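Local atomic coordinates of nucleotidyl transferase AbiEii/AbiGii toxin family protein (Mycobacterium tuberculosis, PDB entry 6Y56), a protein that probably acts as a nucleotidyltransferase toxin of a toxin-antitoxin system, inhibiting bacterial growth by inactivating tRNA acceptor stems. Residues V47-S53 with L158-A162; A73-V79 with D104-W108. All blocks are in the same frame, centred on the assembly; numbering follows the deposited sequence.

Contact 1 of 2, residues V47-S53 with L158-A162; sequences VFKGGTS and LPVVA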
ATOM      1  N   VAL A  47      -9.352   6.735   2.818  1.00 11.37           N
ATOM      2  CA  VAL A  47      -8.457   6.103   3.783  1.00 12.35           C
ATOM      3  C   VAL A  47      -7.140   5.806   3.076  1.00 11.81           C
ATOM      4  O   VAL A  47      -7.140   5.261   1.969  1.00 12.54           O
ATOM      5  CB  VAL A  47      -9.073   4.815   4.372  1.00 11.50           C
ATOM      6  CG1 VAL A  47      -8.096   4.138   5.311  1.00 12.14           C
ATOM      7  CG2 VAL A  47     -10.350   5.150   5.128  1.00 13.92           C
ATOM      8  N   PHE A  48      -6.025   6.158   3.715  1.00 11.55           N
ATOM      9  CA  PHE A  48      -4.688   5.897   3.189  1.00 11.50           C
ATOM     10  C   PHE A  48      -4.340   4.431   3.434  1.00 13.00           C
ATOM     11  O   PHE A  48      -4.512   3.919   4.543  1.00 11.23           O
ATOM     12  CB  PHE A  48      -3.748   6.834   3.955  1.00 12.50           C
ATOM     13  CG  PHE A  48      -2.317   6.865   3.477  1.00 11.48           C
ATOM     14  CD1 PHE A  48      -1.961   6.612   2.159  1.00 11.98           C
ATOM     15  CD2 PHE A  48      -1.316   7.208   4.385  1.00 12.48           C
ATOM     16  CE1 PHE A  48      -0.627   6.670   1.752  1.00 14.59           C
ATOM     17  CE2 PHE A  48       0.005   7.278   3.984  1.00 13.39           C
ATOM     18  CZ  PHE A  48       0.348   7.010   2.674  1.00 13.78           C
ATOM     19  N   LYS A  49      -3.851   3.739   2.409  1.00 12.23           N
ATOM     20  CA  LYS A  49      -3.591   2.299   2.551  1.00 11.70           C
ATOM     21  C   LYS A  49      -2.338   1.904   1.770  1.00 11.59           C
ATOM     22  O   LYS A  49      -1.543   2.745   1.359  1.00 12.63           O
ATOM     23  CB  LYS A  49      -4.823   1.472   2.158  1.00 12.38           C
ATOM     24  CG  LYS A  49      -5.200   1.554   0.690  1.00 13.16           C
ATOM     25  CD  LYS A  49      -6.448   0.702   0.437  1.00 15.25           C
ATOM     26  CE  LYS A  49      -6.749   0.569  -1.034  1.00 19.07           C
ATOM     27  NZ  LYS A  49      -6.287  -0.761  -1.491  1.00 22.13           N
ATOM     28  N   GLY A  50      -2.136   0.594   1.627  1.00 13.24           N
ATOM     29  CA  GLY A  50      -1.048   0.080   0.824  1.00 13.24           C
ATOM     30  C   GLY A  50       0.315   0.191   1.482  1.00 13.96           C
ATOM     31  O   GLY A  50       0.483   0.638   2.618  1.00 13.04           O
ATOM     32  N   GLY A  51       1.322  -0.216   0.708  1.00 13.34           N
ATOM     33  CA  GLY A  51       2.685  -0.255   1.217  1.00 13.77           C
ATOM     34  C   GLY A  51       3.217   1.097   1.639  1.00 14.16           C
ATOM     35  O   GLY A  51       4.053   1.179   2.533  1.00 14.26           O
ATOM     36  N   THR A  52       2.749   2.175   1.017  1.00 13.43           N
ATOM     37  CA  THR A  52       3.258   3.474   1.426  1.00 13.19           C
ATOM     38  C   THR A  52       2.662   3.930   2.749  1.00 12.62           C
ATOM     39  O   THR A  52       3.344   4.615   3.516  1.00 12.40           O
ATOM     40  CB  THR A  52       3.076   4.497   0.310  1.00 13.86           C
ATOM     41  OG1 THR A  52       3.631   3.932  -0.885  1.00 15.06           O
ATOM     42  CG2 THR A  52       3.800   5.819   0.628  1.00 14.63           C
ATOM     43  N   SER A  53       1.422   3.532   3.056  1.00 12.23           N
ATOM     44  CA  SER A  53       0.910   3.810   4.392  1.00 12.49           C
ATOM     45  C   SER A  53       1.714   3.052   5.436  1.00 13.11           C
ATOM     46  O   SER A  53       1.968   3.566   6.532  1.00 13.22           O
ATOM     47  CB  SER A  53      -0.589   3.515   4.491  1.00 12.06           C
ATOM     48  OG  SER A  53      -0.873   2.126   4.540  1.00 13.34           O
ATOM     49  N   LEU A 158      -3.470  10.792   9.851  1.00 14.22           N
ATOM     50  CA  LEU A 158      -4.317  10.349   8.752  1.00 13.76           C
ATOM     51  C   LEU A 158      -4.973   9.025   9.115  1.00 12.12           C
ATOM     52  O   LEU A 158      -4.343   8.180   9.757  1.00 12.62           O
ATOM     53  CB  LEU A 158      -3.476  10.130   7.484  1.00 15.35           C
ATOM     54  CG  LEU A 158      -2.874  11.387   6.854  1.00 15.46           C
ATOM     55  CD1 LEU A 158      -1.992  10.971   5.696  1.00 19.86           C
ATOM     56  CD2 LEU A 158      -3.974  12.313   6.391  1.00 18.33           C
ATOM     57  N   PRO A 159      -6.220   8.809   8.702  1.00 11.02           N
ATOM     58  CA  PRO A 159      -6.816   7.472   8.815  1.00 12.35           C
ATOM     59  C   PRO A 159      -6.125   6.520   7.858  1.00 12.21           C
ATOM     60  O   PRO A 159      -6.034   6.773   6.656  1.00 12.27           O
ATOM     61  CB  PRO A 159      -8.283   7.688   8.431  1.00 14.06           C
ATOM     62  CG  PRO A 159      -8.317   8.966   7.739  1.00 19.59           C
ATOM     63  CD  PRO A 159      -7.146   9.802   8.148  1.00 13.24           C
ATOM     64  N   VAL A 160      -5.650   5.414   8.408  1.00 11.62           N
ATOM     65  CA  VAL A 160      -4.880   4.414   7.681  1.00 12.02           C
ATOM     66  C   VAL A 160      -5.588   3.070   7.805  1.00 11.30           C
ATOM     67  O   VAL A 160      -6.236   2.776   8.816  1.00 12.60           O
ATOM     68  CB  VAL A 160      -3.435   4.359   8.241  1.00 13.90           C
ATOM     69  CG1 VAL A 160      -2.639   3.158   7.707  1.00 15.10           C
ATOM     70  CG2 VAL A 160      -2.694   5.668   7.935  1.00 14.68           C
ATOM     71  N   VAL A 161      -5.445   2.236   6.768  1.00 11.92           N
ATOM     72  CA  VAL A 161      -6.005   0.890   6.798  1.00 12.04           C
ATOM     73  C   VAL A 161      -5.544   0.147   8.048  1.00 13.17           C
ATOM     74  O   VAL A 161      -4.379   0.225   8.458  1.00 12.78           O
ATOM     75  CB  VAL A 161      -5.603   0.164   5.497  1.00 11.19           C
ATOM     76  CG1 VAL A 161      -4.075   0.025   5.375  1.00 12.92           C
ATOM     77  CG2 VAL A 161      -6.271  -1.205   5.387  1.00 12.53           C
ATOM     78  N   ALA A 162      -6.469  -0.594   8.652  1.00 12.74           N
ATOM     79  CA  ALA A 162      -6.108  -1.411   9.799  1.00 13.57           C
ATOM     80  C   ALA A 162      -5.037  -2.408   9.397  1.00 13.99           C
ATOM     81  O   ALA A 162      -5.011  -2.903   8.262  1.00 13.26           O
ATOM     82  CB  ALA A 162      -7.333  -2.169  10.306  1.00 15.56           C
TER
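Phe-48 spends both its backbone polar groups on the strand 157-160 region: its N donates to Pro-159 O at 3.0 Å. Its O accepts from Val-161 N at 2.9 Å. The same oxygen also receives a CA-H...O contact from Val-160 CA at 3.2 Å. This is a single beta bridge, Phe-48 with Val-160, between strands whose directions differ by 56°. The backbones of Val-47 and Lys-49 pair instead with Ser-72 and Asp-70 of strand 68-72, while Val-160 bonds back to Glu-138. With CG anti to its backbone N (chi1 -173°), the Phe-48 ring lies beside Val-160, pointing the same way; its CD2 meets Val-160 CG2 at 4.1 Å and Leu-158 CD1 at 4.0 Å. Ser-53 CB sits over the centre of one ring face, 3.7 Å above the plane. Ser-53 OG donates to a lone pair of Gly-50 O at 2.8 Å, bonding back within the turn, and still brushes the methyls of Val-160 and Val-161. Lys-49 lays CB against Val-161 CG1 at 3.6 Å, but its NZ leaves for a salt bridge with Glu-169. Residues 50-53, Gly-Gly-Thr-Ser, are consistent with the glycine-rich motif of the nucleotidyltransferase fold. Phe-48 N and O are thus both satisfied across the bridge, with valine and leucine side chains packed alongside, tying the central sheet's edge strand to the separate two-stranded antiparallel sheet just before that motif.

Contact 2 of 2, residues A73-V79 with D104-W108; sequences APDDEVV and DGRHW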
ATOM      1  N   ALA A  73     -11.316   4.870  -1.712  1.00 12.46           N
ATOM      2  CA  ALA A  73     -12.217   5.995  -1.959  1.00 13.29           C
ATOM      3  C   ALA A  73     -13.386   5.485  -2.771  1.00 13.62           C
ATOM      4  O   ALA A  73     -13.367   5.508  -4.007  1.00 13.45           O
ATOM      5  CB  ALA A  73     -11.506   7.127  -2.703  1.00 14.23           C
ATOM      6  N   PRO A  74     -14.453   5.025  -2.108  1.00 13.49           N
ATOM      7  CA  PRO A  74     -15.573   4.435  -2.857  1.00 16.44           C
ATOM      8  C   PRO A  74     -16.295   5.390  -3.804  1.00 17.10           C
ATOM      9  O   PRO A  74     -16.942   4.911  -4.746  1.00 20.06           O
ATOM     10  CB  PRO A  74     -16.506   3.928  -1.749  1.00 15.64           C
ATOM     11  CG  PRO A  74     -15.595   3.679  -0.578  1.00 21.70           C
ATOM     12  CD  PRO A  74     -14.561   4.773  -0.655  1.00 16.05           C
ATOM     13  N   ASP A  75     -16.231   6.703  -3.592  1.00 15.86           N
ATOM     14  CA  ASP A  75     -17.044   7.657  -4.341  1.00 16.58           C
ATOM     15  C   ASP A  75     -16.188   8.317  -5.418  1.00 16.38           C
ATOM     16  O   ASP A  75     -15.169   8.941  -5.112  1.00 14.22           O
ATOM     17  CB  ASP A  75     -17.607   8.713  -3.389  1.00 19.16           C
ATOM     18  CG  ASP A  75     -18.630   9.642  -4.051  1.00 28.21           C
ATOM     19  OD1 ASP A  75     -18.751   9.638  -5.293  1.00 33.30           O
ATOM     20  OD2 ASP A  75     -19.327  10.374  -3.312  1.00 35.45           O
ATOM     21  N   ASP A  76     -16.628   8.211  -6.673  1.00 14.95           N
ATOM     22  CA  ASP A  76     -15.902   8.831  -7.779  1.00 15.97           C
ATOM     23  C   ASP A  76     -15.741  10.336  -7.584  1.00 15.62           C
ATOM     24  O   ASP A  76     -14.755  10.920  -8.046  1.00 14.29           O
ATOM     25  CB  ASP A  76     -16.640   8.579  -9.098  1.00 18.63           C
ATOM     26  CG  ASP A  76     -16.603   7.125  -9.529  1.00 26.52           C
ATOM     27  OD1 ASP A  76     -15.779   6.352  -9.010  1.00 23.24           O
ATOM     28  OD2 ASP A  76     -17.421   6.743 -10.388  1.00 27.72           O
ATOM     29  N   GLU A  77     -16.700  10.985  -6.927  1.00 15.57           N
ATOM     30  CA  GLU A  77     -16.587  12.423  -6.709  1.00 17.33           C
ATOM     31  C   GLU A  77     -15.431  12.765  -5.787  1.00 15.23           C
ATOM     32  O   GLU A  77     -14.780  13.797  -5.968  1.00 15.91           O
ATOM     33  CB  GLU A  77     -17.877  12.962  -6.120  1.00 19.84           C
ATOM     34  CG  GLU A  77     -18.822  13.400  -7.172  1.00 32.32           C
ATOM     35  CD  GLU A  77     -20.198  13.564  -6.620  1.00 41.70           C
ATOM     36  OE1 GLU A  77     -20.458  14.577  -5.930  1.00 41.66           O
ATOM     37  OE2 GLU A  77     -21.012  12.647  -6.845  1.00 45.42           O
ATOM     38  N   VAL A  78     -15.181  11.918  -4.784  1.00 15.63           N
ATOM     39  CA  VAL A  78     -14.056  12.140  -3.880  1.00 15.33           C
ATOM     40  C   VAL A  78     -12.738  11.947  -4.619  1.00 13.77           C
ATOM     41  O   VAL A  78     -11.792  12.721  -4.448  1.00 14.65           O
ATOM     42  CB  VAL A  78     -14.174  11.216  -2.655  1.00 16.06           C
ATOM     43  CG1 VAL A  78     -12.874  11.207  -1.864  1.00 16.05           C
ATOM     44  CG2 VAL A  78     -15.343  11.650  -1.789  1.00 18.42           C
ATOM     45  N   VAL A  79     -12.664  10.917  -5.465  1.00 14.65           N
ATOM     46  CA  VAL A  79     -11.478  10.695  -6.285  1.00 12.91           C
ATOM     47  C   VAL A  79     -11.177  11.926  -7.119  1.00 12.76           C
ATOM     48  O   VAL A  79     -10.040  12.404  -7.170  1.00 13.15           O
ATOM     49  CB  VAL A  79     -11.668   9.446  -7.165  1.00 13.52           C
ATOM     50  CG1 VAL A  79     -10.493   9.270  -8.113  1.00 13.46           C
ATOM     51  CG2 VAL A  79     -11.860   8.204  -6.298  1.00 13.85           C
ATOM     52  N   ASP A 104     -10.865   4.742 -16.109  1.00 18.99           N
ATOM     53  CA  ASP A 104     -11.763   4.745 -14.958  1.00 19.66           C
ATOM     54  C   ASP A 104     -11.528   5.910 -14.002  1.00 18.19           C
ATOM     55  O   ASP A 104     -12.283   6.059 -13.037  1.00 19.65           O
ATOM     56  CB  ASP A 104     -11.763   3.394 -14.228  1.00 20.53           C
ATOM     57  CG  ASP A 104     -10.454   3.093 -13.501  1.00 22.02           C
ATOM     58  OD1 ASP A 104      -9.525   3.927 -13.512  1.00 18.25           O
ATOM     59  OD2 ASP A 104     -10.366   2.001 -12.900  1.00 27.80           O
ATOM     60  N   GLY A 105     -10.525   6.743 -14.243  1.00 16.26           N
ATOM     61  CA  GLY A 105     -10.289   7.884 -13.377  1.00 17.19           C
ATOM     62  C   GLY A 105      -9.648   7.565 -12.045  1.00 13.85           C
ATOM     63  O   GLY A 105      -9.512   8.471 -11.209  1.00 14.47           O
ATOM     64  N   ARG A 106      -9.233   6.320 -11.832  1.00 13.86           N
ATOM     65  CA  ARG A 106      -8.778   5.853 -10.532  1.00 12.66           C
ATOM     66  C   ARG A 106      -7.317   5.449 -10.500  1.00 14.63           C
ATOM     67  O   ARG A 106      -6.832   5.030  -9.440  1.00 13.93           O
ATOM     68  CB  ARG A 106      -9.674   4.707 -10.043  1.00 14.25           C
ATOM     69  CG  ARG A 106     -11.018   5.225  -9.544  1.00 13.82           C
ATOM     70  CD  ARG A 106     -12.004   4.130  -9.228  1.00 14.50           C
ATOM     71  NE  ARG A 106     -13.159   4.717  -8.562  1.00 14.04           N
ATOM     72  CZ  ARG A 106     -13.245   4.910  -7.248  1.00 14.55           C
ATOM     73  NH1 ARG A 106     -12.258   4.527  -6.438  1.00 13.26           N
ATOM     74  NH2 ARG A 106     -14.330   5.484  -6.743  1.00 14.86           N
ATOM     75  N   HIS A 107      -6.587   5.583 -11.602  1.00 14.86           N
ATOM     76  CA  HIS A 107      -5.162   5.270 -11.608  1.00 14.05           C
ATOM     77  C   HIS A 107      -4.404   6.361 -12.340  1.00 15.08           C
ATOM     78  O   HIS A 107      -4.768   6.742 -13.458  1.00 14.06           O
ATOM     79  CB  HIS A 107      -4.827   3.906 -12.204  1.00 19.29           C
ATOM     80  CG  HIS A 107      -3.394   3.513 -11.985  1.00 24.36           C
ATOM     81  ND1 HIS A 107      -2.378   3.917 -12.824  1.00 28.37           N
ATOM     82  CD2 HIS A 107      -2.801   2.808 -10.990  1.00 26.82           C
ATOM     83  CE1 HIS A 107      -1.225   3.450 -12.377  1.00 28.63           C
ATOM     84  NE2 HIS A 107      -1.454   2.771 -11.267  1.00 29.65           N
ATOM     85  N   TRP A 108      -3.349   6.857 -11.711  1.00 13.88           N
ATOM     86  CA  TRP A 108      -2.676   8.061 -12.166  1.00 14.70           C
ATOM     87  C   TRP A 108      -1.176   7.880 -12.044  1.00 15.21           C
ATOM     88  O   TRP A 108      -0.692   7.252 -11.101  1.00 17.38           O
ATOM     89  CB  TRP A 108      -3.102   9.283 -11.336  1.00 14.38           C
ATOM     90  CG  TRP A 108      -4.574   9.504 -11.389  1.00 16.79           C
ATOM     91  CD1 TRP A 108      -5.536   8.800 -10.717  1.00 14.90           C
ATOM     92  CD2 TRP A 108      -5.269  10.455 -12.202  1.00 18.17           C
ATOM     93  NE1 TRP A 108      -6.789   9.263 -11.060  1.00 14.89           N
ATOM     94  CE2 TRP A 108      -6.645  10.280 -11.967  1.00 18.00           C
ATOM     95  CE3 TRP A 108      -4.857  11.449 -13.095  1.00 17.23           C
ATOM     96  CZ2 TRP A 108      -7.611  11.063 -12.592  1.00 19.22           C
ATOM     97  CZ3 TRP A 108      -5.813  12.221 -13.715  1.00 20.02           C
ATOM     98  CH2 TRP A 108      -7.175  12.023 -13.465  1.00 19.87           C
TER
HETATM   99  O   HOH W   1     -13.673   7.267 -10.882  1.00 29.46           O
HETATM  100  O   HOH W   2     -14.553   4.929 -11.858  1.00 34.56           O
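The guanidinium of Arg-106 carries Val-79 CG2 over one face, 3.5 Å above its plane and offset toward the rim, while Ala-73 O and Asp-76 OD1 approach at its edge, close to the plane, with a water also at the edge. NH1 and NH2 of Arg-106 both point end-on at the single oxygen of Ala-73, NH1 to O at 2.8 Å and NH2 to O at 2.9 Å. Side-on, NE and NH2 of Arg-106 share Asp-76 OD1, with NH2 at 2.8 Å and NE at 3.1 Å, in a salt bridge whose carboxylate plane is turned 56° from the guanidinium. One carboxylate oxygen therefore takes both bonds; NE meets it nearly along the C-O axis and NH2 on its anti side. The arginine reaches these acceptors with a chain extended from CG to NE (chi2 172°, chi3 171°). Val-79 also places CG1 against Gly-105 O, 3.3 Å away, an oxygen that accepts from Trp-108 NE1. Asp-104 OD1 accepts a hydrogen bond from Arg-106 N, an Asx turn shaping the loop from which the arginine departs, and Asp-75 caps helix 76-86 by accepting from Glu-77 N. Two waters lie between Asp-104 O and Asp-76 OD1, their bonds to the carboxylate weak. NH1 also donates to Phe-128 O of strand 125-129, and Asp-76 OD1 forms a second salt bridge, with Arg-130. Bonds at several edge positions fix the guanidinium's rotation, and Asp-76 probably offsets part of the positive charge of Arg-106 and Arg-130, which lie close together.

How the contacts relate
Contacts 1 and 2 both reach the six-stranded mixed sheet, with centres about 16 Å apart and nearest atoms about 5 Å apart, so they do not touch. In contact 1, strand 47-49, at one edge of that sheet, meets strand 157-160 of the two-stranded sheet. Strand 68-72 links the contacts: it pairs with 47-49, and Ala-73 of contact 2 follows it directly. Its Asp-68 and Asp-70 fit the DxD pattern of nucleotidyltransferases, so contact 1 probably borders the active site. Along the chain, both segments of contact 2 fall between those of contact 1. Contact 1 combines two backbone bonds with apolar packing; contact 2 centres on an arginine gripping a carbonyl and a carboxylate.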